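Local coordinates for cellobiose 2-epimerase (Spirochaeta thermophila DSM 6192, PDB 5ZIG), which probably catalyses the reversible epimerisation of cellobiose to 4-O-beta-D-glucopyranosyl-D-mannose, acting at C2 of the reducing-end sugar, at residues 5-10 against 340-345; 91-96 against 104-109; 219-224 against 263-268. One frame throughout, in Å; residues are numbered along the deposited sequence.

Contact 1 of 3, residues 5-10 against 340-345; sequences TTLRPT and HACTVW
Cys342 puts its thiol between two methyl groups of the opposing segment, one from Leu7 and one from Thr10. Its SG lies 4.1 Å from Leu7 CD2 and again 4.1 Å from Thr10 CG2, so the sulfur is approached by two methyls about one helical turn apart. The torsion that does this places SG anti to the carbonyl carbon and beside the backbone N (chi1 -60°), directing the thiol out from helix 336-352. On the other side, with Thr10 OG1 turned back to make a weak bond of 3.3 Å to Thr6 O, one turn earlier, CG2 is the branch that meets the sulfur. Leu7 arrives differently, its CB directed along the interface and only the CD2 branch reaching in. These residues join the start of helix 7-31 to helix 336-352, bringing the first long helix of the chain against a late one; this is consistent with the closed ring of helices of an (alpha/alpha)6 barrel, the fold of the N-acylglucosamine 2-epimerase family. Further along helix 7-31, Cys342 also touches Ile14, and Trp345 lies on Ile14 and Leu18, with its NE1 hydrogen-bonded to Glu17 OE1. Leu7 also packs on Leu338 and Asp339, while Arg8, turned elsewhere, hydrogen-bonds through NH1 to Leu401 O.

Contact 2 of 3, residues 91-96 against 104-109; sequences THALYD and WSVHPD
Leu94 and Val106 carry the apolar part of this contact, their side chains meeting at an oblique angle. The CD2 methyl of Leu94 touches Val106 CG1 at 3.7 Å, and the branch point CG of Leu94 follows at 4.2 Å from the same CG1. Although Leu94 leaves its backbone alongside the interface, CG stands anti to the carbonyl carbon (chi1 -70°), and CD2 swings in toward the strand. Ala93 adds a smaller patch, its CB 4.2 Å from Val106 CG2, so CG2 faces Ala93 CB while CG1 faces Leu94. Phe89, one turn back on helix 77-94, touches both Leu94 and Val106 and extends the apolar cluster.

Side chain also meets backbone. Val106 CG1 rests 3.7 Å from the carbonyl Ala93 O, and Leu94 CD2 lies over the strand's main chain, 4.2 Å from Ser105 CA and 4.1 Å from Val106 N.

Polar bonds tie each segment to its surroundings. Leu94 is bonded through its backbone to Phe103, just before the strand. Ser105 OG bonds to Ser114 N. Asp96 makes a salt bridge from OD1 to Lys117 NZ, and its OD2 takes the backbone N atoms of Thr98 and His99, which would fix the turn leaving the helix.

Helix 77-94 includes a wider pi-type turn at 91-94, and the chain then returns to strand 105-106, which pairs antiparallel with strand 55-56 just ahead of helix 57-73. This is consistent with the short strands in the connections between helices of an (alpha/alpha)6 barrel, the fold of the N-acylglucosamine 2-epimerase family.

Contact 3 of 3, residues 219-224 against 263-268; sequences HLILIF and ESVELL
Ser264 is the first residue of its segment to meet Ile221, the residue of helix 211-228 that all the contacts share. Its OG lies 4.1 Å from both Ile221 CG1 and Ile221 CD1, a van der Waals approach only, because the hydroxyl is bonded back to Leu261 O in its own helix. The next residue, Val265, offers the CG2 methyl to Ile221 CG1 at 4.1 Å. The two branched side chains pass at a slant, and the valine is backed by Phe277 and Pro274. One turn further on, Leu268 reaches out to Ile221 tip to tip, with CD2 only 3.4 Å from Ile221 CD1. That is closer than usual for two methyls, and both side chains are twisted off staggered positions, with chi2 131° in Ile221 and chi1 -97° in Leu268; the approach may reflect strain or imprecise placement of the methyls. Leu268 leans on Met217 and Glu218 as well, and Ile221 has Trp276 of helix 275-294 at its side. Shortening Ile221 to an alanine removes CG1 and CD1, which would probably open a gap before Ser264 and Val265 and leave Leu268 CD2 without its tip-to-tip partner. The two segments are inclined well away from antiparallel, 135° between their N-to-C directions, and their axes come no nearer than 11.0 Å; Ile221 from one side and Ser264, Val265 and Leu268 from the other bridge the separation. With mostly carbon against carbon and the one hydroxyl already satisfied within its helix, these two segments are held by shape and exclusion of water, not by directed bonds.

Contacts 1 and 3 both set helix against helix, whereas contact 2 sets a helix against a short strand. The centre of contact 3 lies about 16 Å from the chain's centre, and its touching residues are mostly buried; contact 2 is buried too although more peripheral, and contact 1, whose centre is about 24 Å out, is partly buried. Contacts 1 and 2 lie on opposite sides of the chain's centre. No helix or strand serves two contacts. All three are mainly apolar: a thiol between methyls in contact 1, aliphatic side chains partly on main chain in contact 2, and an isoleucine among aliphatics and a serine hydroxyl in contact 3. Contact 1 encloses both others along the chain.

Contact 1 of 3, residues 5-10 against 340-345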
loop_
_atom_site.group_PDB
_atom_site.type_symbol
_atom_site.label_atom_id
_atom_site.label_comp_id
_atom_site.label_asym_id
_atom_site.label_seq_id
_atom_site.Cartn_x
_atom_site.Cartn_y
_atom_site.Cartn_z
ATOM N N THR A 5 -18.732 25.934 2.570
ATOM C CA THR A 5 -17.584 26.778 2.896
ATOM C C THR A 5 -17.010 26.471 4.274
ATOM O O THR A 5 -15.828 26.747 4.512
ATOM C CB THR A 5 -17.979 28.265 2.811
ATOM O OG1 THR A 5 -18.694 28.498 1.595
ATOM C CG2 THR A 5 -16.752 29.176 2.842
ATOM N N THR A 6 -17.818 25.909 5.180
ATOM C CA THR A 6 -17.343 25.555 6.511
ATOM C C THR A 6 -16.263 24.471 6.464
ATOM O O THR A 6 -15.499 24.316 7.422
ATOM C CB THR A 6 -18.518 25.070 7.366
ATOM O OG1 THR A 6 -19.378 24.244 6.571
ATOM C CG2 THR A 6 -19.309 26.236 7.871
ATOM N N LEU A 7 -16.194 23.710 5.378
ATOM C CA LEU A 7 -15.132 22.728 5.241
ATOM C C LEU A 7 -13.800 23.367 4.876
ATOM O O LEU A 7 -12.750 22.726 5.054
ATOM C CB LEU A 7 -15.526 21.677 4.198
ATOM C CG LEU A 7 -16.221 20.459 4.819
ATOM C CD1 LEU A 7 -16.851 19.555 3.746
ATOM C CD2 LEU A 7 -15.228 19.673 5.690
ATOM N N ARG A 8 -13.812 24.623 4.407
ATOM C CA ARG A 8 -12.585 25.189 3.850
ATOM C C ARG A 8 -11.518 25.429 4.912
ATOM O O ARG A 8 -10.373 24.983 4.714
ATOM C CB ARG A 8 -12.904 26.450 3.038
ATOM C CG ARG A 8 -13.048 26.134 1.569
ATOM C CD ARG A 8 -13.220 27.344 0.684
ATOM N NE ARG A 8 -13.336 26.897 -0.694
ATOM C CZ ARG A 8 -12.320 26.840 -1.549
ATOM N NH1 ARG A 8 -11.101 27.210 -1.169
ATOM N NH2 ARG A 8 -12.527 26.420 -2.790
ATOM N N PRO A 9 -11.798 26.080 6.046
ATOM C CA PRO A 9 -10.738 26.184 7.065
ATOM C C PRO A 9 -10.312 24.831 7.640
ATOM O O PRO A 9 -9.133 24.662 7.969
ATOM C CB PRO A 9 -11.349 27.116 8.130
ATOM C CG PRO A 9 -12.808 27.169 7.840
ATOM C CD PRO A 9 -12.993 26.867 6.400
ATOM N N THR A 10 -11.227 23.863 7.763
ATOM C CA THR A 10 -10.849 22.526 8.221
ATOM C C THR A 10 -9.857 21.865 7.261
ATOM O O THR A 10 -8.869 21.256 7.694
ATOM C CB THR A 10 -12.097 21.651 8.363
ATOM O OG1 THR A 10 -13.193 22.452 8.827
ATOM C CG2 THR A 10 -11.860 20.498 9.332
ATOM N N HIS A 340 -15.992 12.495 6.751
ATOM C CA HIS A 340 -15.423 11.226 7.169
ATOM C C HIS A 340 -13.897 11.291 7.187
ATOM O O HIS A 340 -13.266 10.996 8.206
ATOM C CB HIS A 340 -15.961 10.126 6.242
ATOM C CG HIS A 340 -17.432 9.856 6.423
ATOM N ND1 HIS A 340 -18.058 9.906 7.656
ATOM C CD2 HIS A 340 -18.398 9.532 5.530
ATOM C CE1 HIS A 340 -19.339 9.611 7.513
ATOM N NE2 HIS A 340 -19.570 9.376 6.233
ATOM N N ALA A 341 -13.288 11.715 6.073
ATOM C CA ALA A 341 -11.839 11.910 6.023
ATOM C C ALA A 341 -11.347 12.753 7.197
ATOM O O ALA A 341 -10.436 12.352 7.926
ATOM C CB ALA A 341 -11.436 12.570 4.709
ATOM N N CYS A 342 -11.919 13.948 7.366
ATOM C CA CYS A 342 -11.558 14.788 8.505
ATOM C C CYS A 342 -11.673 14.015 9.815
ATOM O O CYS A 342 -10.780 14.091 10.661
ATOM C CB CYS A 342 -12.429 16.053 8.542
ATOM S SG CYS A 342 -12.342 17.162 7.065
ATOM N N THR A 343 -12.760 13.257 9.989
ATOM C CA THR A 343 -12.939 12.462 11.204
ATOM C C THR A 343 -11.819 11.447 11.374
ATOM O O THR A 343 -11.272 11.287 12.473
ATOM C CB THR A 343 -14.298 11.752 11.169
ATOM O OG1 THR A 343 -15.340 12.712 11.350
ATOM C CG2 THR A 343 -14.403 10.690 12.266
ATOM N N VAL A 344 -11.483 10.730 10.297
ATOM C CA VAL A 344 -10.424 9.731 10.378
ATOM C C VAL A 344 -9.096 10.405 10.682
ATOM O O VAL A 344 -8.317 9.918 11.511
ATOM C CB VAL A 344 -10.370 8.897 9.077
ATOM C CG1 VAL A 344 -9.024 8.176 8.944
ATOM C CG2 VAL A 344 -11.507 7.888 9.070
ATOM N N TRP A 345 -8.833 11.557 10.054
ATOM C CA TRP A 345 -7.541 12.209 10.252
ATOM C C TRP A 345 -7.384 12.694 11.688
ATOM O O TRP A 345 -6.296 12.600 12.269
ATOM C CB TRP A 345 -7.362 13.388 9.287
ATOM C CG TRP A 345 -6.024 14.037 9.508
ATOM C CD1 TRP A 345 -5.777 15.230 10.126
ATOM C CD2 TRP A 345 -4.743 13.488 9.170
ATOM N NE1 TRP A 345 -4.417 15.474 10.171
ATOM C CE2 TRP A 345 -3.761 14.417 9.600
ATOM C CE3 TRP A 345 -4.328 12.304 8.535
ATOM C CZ2 TRP A 345 -2.397 14.200 9.416
ATOM C CZ3 TRP A 345 -2.982 12.096 8.352
ATOM C CH2 TRP A 345 -2.026 13.033 8.807
#

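Contact 2 of 3, residues 91-96 against 104-109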
loop_
_atom_site.group_PDB
_atom_site.type_symbol
_atom_site.label_atom_id
_atom_site.label_comp_id
_atom_site.label_asym_id
_atom_site.label_seq_id
_atom_site.Cartn_x
_atom_site.Cartn_y
_atom_site.Cartn_z
ATOM N N THR A 91 19.048 -3.821 -4.575
ATOM C CA THR A 91 19.555 -4.408 -5.801
ATOM C C THR A 91 20.832 -5.210 -5.621
ATOM O O THR A 91 21.216 -5.914 -6.553
ATOM C CB THR A 91 19.778 -3.327 -6.866
ATOM O OG1 THR A 91 20.678 -2.329 -6.376
ATOM C CG2 THR A 91 18.458 -2.706 -7.245
ATOM N N HIS A 92 21.484 -5.133 -4.456
ATOM C CA HIS A 92 22.682 -5.900 -4.174
ATOM C C HIS A 92 22.469 -7.001 -3.148
ATOM O O HIS A 92 23.275 -7.934 -3.099
ATOM C CB HIS A 92 23.808 -4.993 -3.657
ATOM C CG HIS A 92 24.308 -4.007 -4.661
ATOM N ND1 HIS A 92 23.472 -3.154 -5.351
ATOM C CD2 HIS A 92 25.564 -3.726 -5.082
ATOM C CE1 HIS A 92 24.191 -2.397 -6.161
ATOM N NE2 HIS A 92 25.462 -2.723 -6.015
ATOM N N ALA A 93 21.434 -6.902 -2.311
ATOM C CA ALA A 93 21.123 -7.939 -1.337
ATOM C C ALA A 93 19.842 -8.688 -1.677
ATOM O O ALA A 93 19.870 -9.916 -1.836
ATOM C CB ALA A 93 21.040 -7.338 0.075
ATOM N N LEU A 94 18.712 -7.981 -1.832
ATOM C CA LEU A 94 17.442 -8.666 -2.066
ATOM C C LEU A 94 17.308 -9.206 -3.494
ATOM O O LEU A 94 16.514 -10.129 -3.737
ATOM C CB LEU A 94 16.287 -7.718 -1.726
ATOM C CG LEU A 94 16.202 -7.480 -0.205
ATOM C CD1 LEU A 94 15.668 -6.077 0.139
ATOM C CD2 LEU A 94 15.387 -8.584 0.511
ATOM N N TYR A 95 18.063 -8.654 -4.434
ATOM C CA TYR A 95 18.000 -9.104 -5.815
ATOM C C TYR A 95 18.676 -10.475 -5.987
ATOM O O TYR A 95 19.786 -10.704 -5.498
ATOM C CB TYR A 95 18.660 -8.047 -6.702
ATOM C CG TYR A 95 18.559 -8.307 -8.182
ATOM C CD1 TYR A 95 17.329 -8.438 -8.794
ATOM C CD2 TYR A 95 19.707 -8.426 -8.960
ATOM C CE1 TYR A 95 17.239 -8.684 -10.167
ATOM C CE2 TYR A 95 19.636 -8.665 -10.310
ATOM C CZ TYR A 95 18.404 -8.789 -10.917
ATOM O OH TYR A 95 18.351 -9.027 -12.272
ATOM N N ASP A 96 17.993 -11.386 -6.681
ATOM C CA ASP A 96 18.513 -12.719 -6.991
ATOM C C ASP A 96 19.244 -12.603 -8.326
ATOM O O ASP A 96 18.623 -12.628 -9.387
ATOM C CB ASP A 96 17.378 -13.751 -7.021
ATOM C CG ASP A 96 17.864 -15.199 -7.332
ATOM O OD1 ASP A 96 17.061 -16.163 -7.300
ATOM O OD2 ASP A 96 19.051 -15.370 -7.636
ATOM N N TRP A 104 12.528 -12.792 -0.643
ATOM C CA TRP A 104 11.565 -12.327 0.352
ATOM C C TRP A 104 12.249 -11.629 1.532
ATOM O O TRP A 104 11.757 -10.604 2.029
ATOM C CB TRP A 104 10.730 -13.523 0.834
ATOM C CG TRP A 104 9.747 -13.181 1.877
ATOM C CD1 TRP A 104 9.735 -13.641 3.159
ATOM C CD2 TRP A 104 8.588 -12.357 1.731
ATOM N NE1 TRP A 104 8.664 -13.116 3.835
ATOM C CE2 TRP A 104 7.940 -12.333 2.982
ATOM C CE3 TRP A 104 8.054 -11.602 0.669
ATOM C CZ2 TRP A 104 6.784 -11.590 3.217
ATOM C CZ3 TRP A 104 6.892 -10.873 0.898
ATOM C CH2 TRP A 104 6.273 -10.867 2.183
ATOM N N SER A 105 13.373 -12.170 1.990
ATOM C CA SER A 105 14.056 -11.543 3.112
ATOM C C SER A 105 15.520 -11.937 3.045
ATOM O O SER A 105 15.874 -12.963 2.462
ATOM C CB SER A 105 13.459 -11.962 4.456
ATOM O OG SER A 105 13.454 -13.375 4.587
ATOM N N VAL A 106 16.363 -11.101 3.641
ATOM C CA VAL A 106 17.771 -11.406 3.789
ATOM C C VAL A 106 18.185 -11.111 5.219
ATOM O O VAL A 106 17.463 -10.468 5.982
ATOM C CB VAL A 106 18.659 -10.654 2.768
ATOM C CG1 VAL A 106 18.149 -10.855 1.317
ATOM C CG2 VAL A 106 18.732 -9.176 3.106
ATOM N N HIS A 107 19.379 -11.589 5.561
ATOM C CA HIS A 107 19.985 -11.306 6.846
ATOM C C HIS A 107 20.453 -9.858 6.904
ATOM O O HIS A 107 20.602 -9.209 5.865
ATOM C CB HIS A 107 21.165 -12.243 7.078
ATOM C CG HIS A 107 20.755 -13.666 7.283
ATOM N ND1 HIS A 107 20.501 -14.192 8.530
ATOM C CD2 HIS A 107 20.533 -14.669 6.398
ATOM C CE1 HIS A 107 20.159 -15.465 8.408
ATOM N NE2 HIS A 107 20.164 -15.777 7.124
ATOM N N PRO A 108 20.670 -9.315 8.131
ATOM C CA PRO A 108 21.256 -7.970 8.261
ATOM C C PRO A 108 22.312 -7.635 7.208
ATOM O O PRO A 108 22.188 -6.598 6.539
ATOM C CB PRO A 108 21.846 -7.995 9.677
ATOM C CG PRO A 108 20.870 -8.918 10.452
ATOM C CD PRO A 108 20.212 -9.843 9.433
ATOM N N ASP A 109 23.318 -8.509 7.014
ATOM C CA ASP A 109 24.386 -8.254 6.044
ATOM C C ASP A 109 23.961 -8.488 4.602
ATOM O O ASP A 109 24.769 -8.278 3.690
ATOM C CB ASP A 109 25.636 -9.098 6.374
ATOM C CG ASP A 109 25.452 -10.614 6.145
ATOM O OD1 ASP A 109 24.382 -11.097 5.705
ATOM O OD2 ASP A 109 26.420 -11.343 6.450
#

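Contact 3 of 3, residues 219-224 against 263-268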
loop_
_atom_site.group_PDB
_atom_site.type_symbol
_atom_site.label_atom_id
_atom_site.label_comp_id
_atom_site.label_asym_id
_atom_site.label_seq_id
_atom_site.Cartn_x
_atom_site.Cartn_y
_atom_site.Cartn_z
ATOM N N HIS A 219 -6.684 -6.496 -17.597
ATOM C CA HIS A 219 -6.891 -7.833 -17.053
ATOM C C HIS A 219 -7.196 -7.774 -15.556
ATOM O O HIS A 219 -8.158 -8.386 -15.079
ATOM C CB HIS A 219 -5.650 -8.694 -17.289
ATOM C CG HIS A 219 -5.768 -10.069 -16.721
ATOM N ND1 HIS A 219 -6.782 -10.935 -17.072
ATOM C CD2 HIS A 219 -4.995 -10.737 -15.835
ATOM C CE1 HIS A 219 -6.626 -12.080 -16.428
ATOM N NE2 HIS A 219 -5.549 -11.986 -15.671
ATOM N N LEU A 220 -6.379 -7.028 -14.805
ATOM C CA LEU A 220 -6.551 -6.951 -13.351
ATOM C C LEU A 220 -7.906 -6.355 -12.983
ATOM O O LEU A 220 -8.558 -6.813 -12.036
ATOM C CB LEU A 220 -5.404 -6.143 -12.733
ATOM C CG LEU A 220 -4.128 -6.973 -12.533
ATOM C CD1 LEU A 220 -2.886 -6.130 -12.350
ATOM C CD2 LEU A 220 -4.304 -7.949 -11.370
ATOM N N ILE A 221 -8.354 -5.343 -13.732
ATOM C CA ILE A 221 -9.643 -4.724 -13.428
ATOM C C ILE A 221 -10.769 -5.739 -13.590
ATOM O O ILE A 221 -11.681 -5.811 -12.756
ATOM C CB ILE A 221 -9.864 -3.465 -14.295
ATOM C CG1 ILE A 221 -8.937 -2.343 -13.826
ATOM C CG2 ILE A 221 -11.285 -2.971 -14.152
ATOM C CD1 ILE A 221 -8.163 -1.667 -14.903
ATOM N N LEU A 222 -10.703 -6.562 -14.644
ATOM C CA LEU A 222 -11.730 -7.581 -14.842
ATOM C C LEU A 222 -11.713 -8.633 -13.738
ATOM O O LEU A 222 -12.769 -9.158 -13.371
ATOM C CB LEU A 222 -11.558 -8.255 -16.212
ATOM C CG LEU A 222 -11.963 -7.437 -17.446
ATOM C CD1 LEU A 222 -11.364 -8.056 -18.684
ATOM C CD2 LEU A 222 -13.479 -7.346 -17.581
ATOM N N ILE A 223 -10.530 -8.974 -13.216
ATOM C CA ILE A 223 -10.450 -9.899 -12.091
ATOM C C ILE A 223 -11.172 -9.304 -10.886
ATOM O O ILE A 223 -11.978 -9.970 -10.218
ATOM C CB ILE A 223 -8.976 -10.210 -11.763
ATOM C CG1 ILE A 223 -8.273 -10.854 -12.951
ATOM C CG2 ILE A 223 -8.856 -11.050 -10.490
ATOM C CD1 ILE A 223 -8.861 -12.174 -13.363
ATOM N N PHE A 224 -10.889 -8.031 -10.600
ATOM C CA PHE A 224 -11.529 -7.358 -9.475
ATOM C C PHE A 224 -13.026 -7.208 -9.702
ATOM O O PHE A 224 -13.814 -7.506 -8.803
ATOM C CB PHE A 224 -10.862 -6.004 -9.230
ATOM C CG PHE A 224 -9.652 -6.088 -8.326
ATOM C CD1 PHE A 224 -9.804 -6.060 -6.941
ATOM C CD2 PHE A 224 -8.370 -6.225 -8.853
ATOM C CE1 PHE A 224 -8.695 -6.149 -6.102
ATOM C CE2 PHE A 224 -7.254 -6.312 -8.027
ATOM C CZ PHE A 224 -7.417 -6.279 -6.648
ATOM N N GLU A 263 -7.485 4.962 -9.459
ATOM C CA GLU A 263 -6.276 5.401 -10.165
ATOM C C GLU A 263 -6.088 4.656 -11.486
ATOM O O GLU A 263 -5.785 5.264 -12.518
ATOM C CB GLU A 263 -5.036 5.191 -9.304
ATOM C CG GLU A 263 -3.818 5.852 -9.859
ATOM C CD GLU A 263 -2.540 5.287 -9.288
ATOM O OE1 GLU A 263 -2.567 4.194 -8.688
ATOM O OE2 GLU A 263 -1.506 5.964 -9.416
ATOM N N SER A 264 -6.259 3.333 -11.463
ATOM C CA SER A 264 -5.998 2.542 -12.662
ATOM C C SER A 264 -7.015 2.835 -13.765
ATOM O O SER A 264 -6.645 2.975 -14.941
ATOM C CB SER A 264 -5.984 1.055 -12.311
ATOM O OG SER A 264 -7.206 0.667 -11.715
ATOM N N VAL A 265 -8.304 2.931 -13.409
ATOM C CA VAL A 265 -9.346 3.183 -14.410
ATOM C C VAL A 265 -9.288 4.628 -14.905
ATOM O O VAL A 265 -9.662 4.920 -16.055
ATOM C CB VAL A 265 -10.734 2.798 -13.861
ATOM C CG1 VAL A 265 -11.884 3.183 -14.845
ATOM C CG2 VAL A 265 -10.806 1.324 -13.598
ATOM N N GLU A 266 -8.781 5.548 -14.083
ATOM C CA GLU A 266 -8.486 6.889 -14.575
ATOM C C GLU A 266 -7.308 6.877 -15.552
ATOM O O GLU A 266 -7.360 7.522 -16.608
ATOM C CB GLU A 266 -8.219 7.832 -13.399
ATOM C CG GLU A 266 -8.101 9.295 -13.810
ATOM C CD GLU A 266 -8.466 10.263 -12.685
ATOM O OE1 GLU A 266 -8.281 11.484 -12.877
ATOM O OE2 GLU A 266 -8.945 9.815 -11.619
ATOM N N LEU A 267 -6.240 6.139 -15.232
ATOM C CA LEU A 267 -5.140 6.045 -16.183
ATOM C C LEU A 267 -5.592 5.417 -17.496
ATOM O O LEU A 267 -5.041 5.730 -18.557
ATOM C CB LEU A 267 -3.989 5.241 -15.578
ATOM C CG LEU A 267 -3.130 5.958 -14.543
ATOM C CD1 LEU A 267 -2.219 4.940 -13.869
ATOM C CD2 LEU A 267 -2.329 7.092 -15.193
ATOM N N LEU A 268 -6.592 4.537 -17.455
ATOM C CA LEU A 268 -7.028 3.876 -18.681
ATOM C C LEU A 268 -7.984 4.753 -19.495
ATOM O O LEU A 268 -7.839 4.877 -20.717
ATOM C CB LEU A 268 -7.679 2.530 -18.340
ATOM C CG LEU A 268 -6.864 1.231 -18.412
ATOM C CD1 LEU A 268 -5.520 1.359 -17.740
ATOM C CD2 LEU A 268 -7.643 0.146 -17.751
#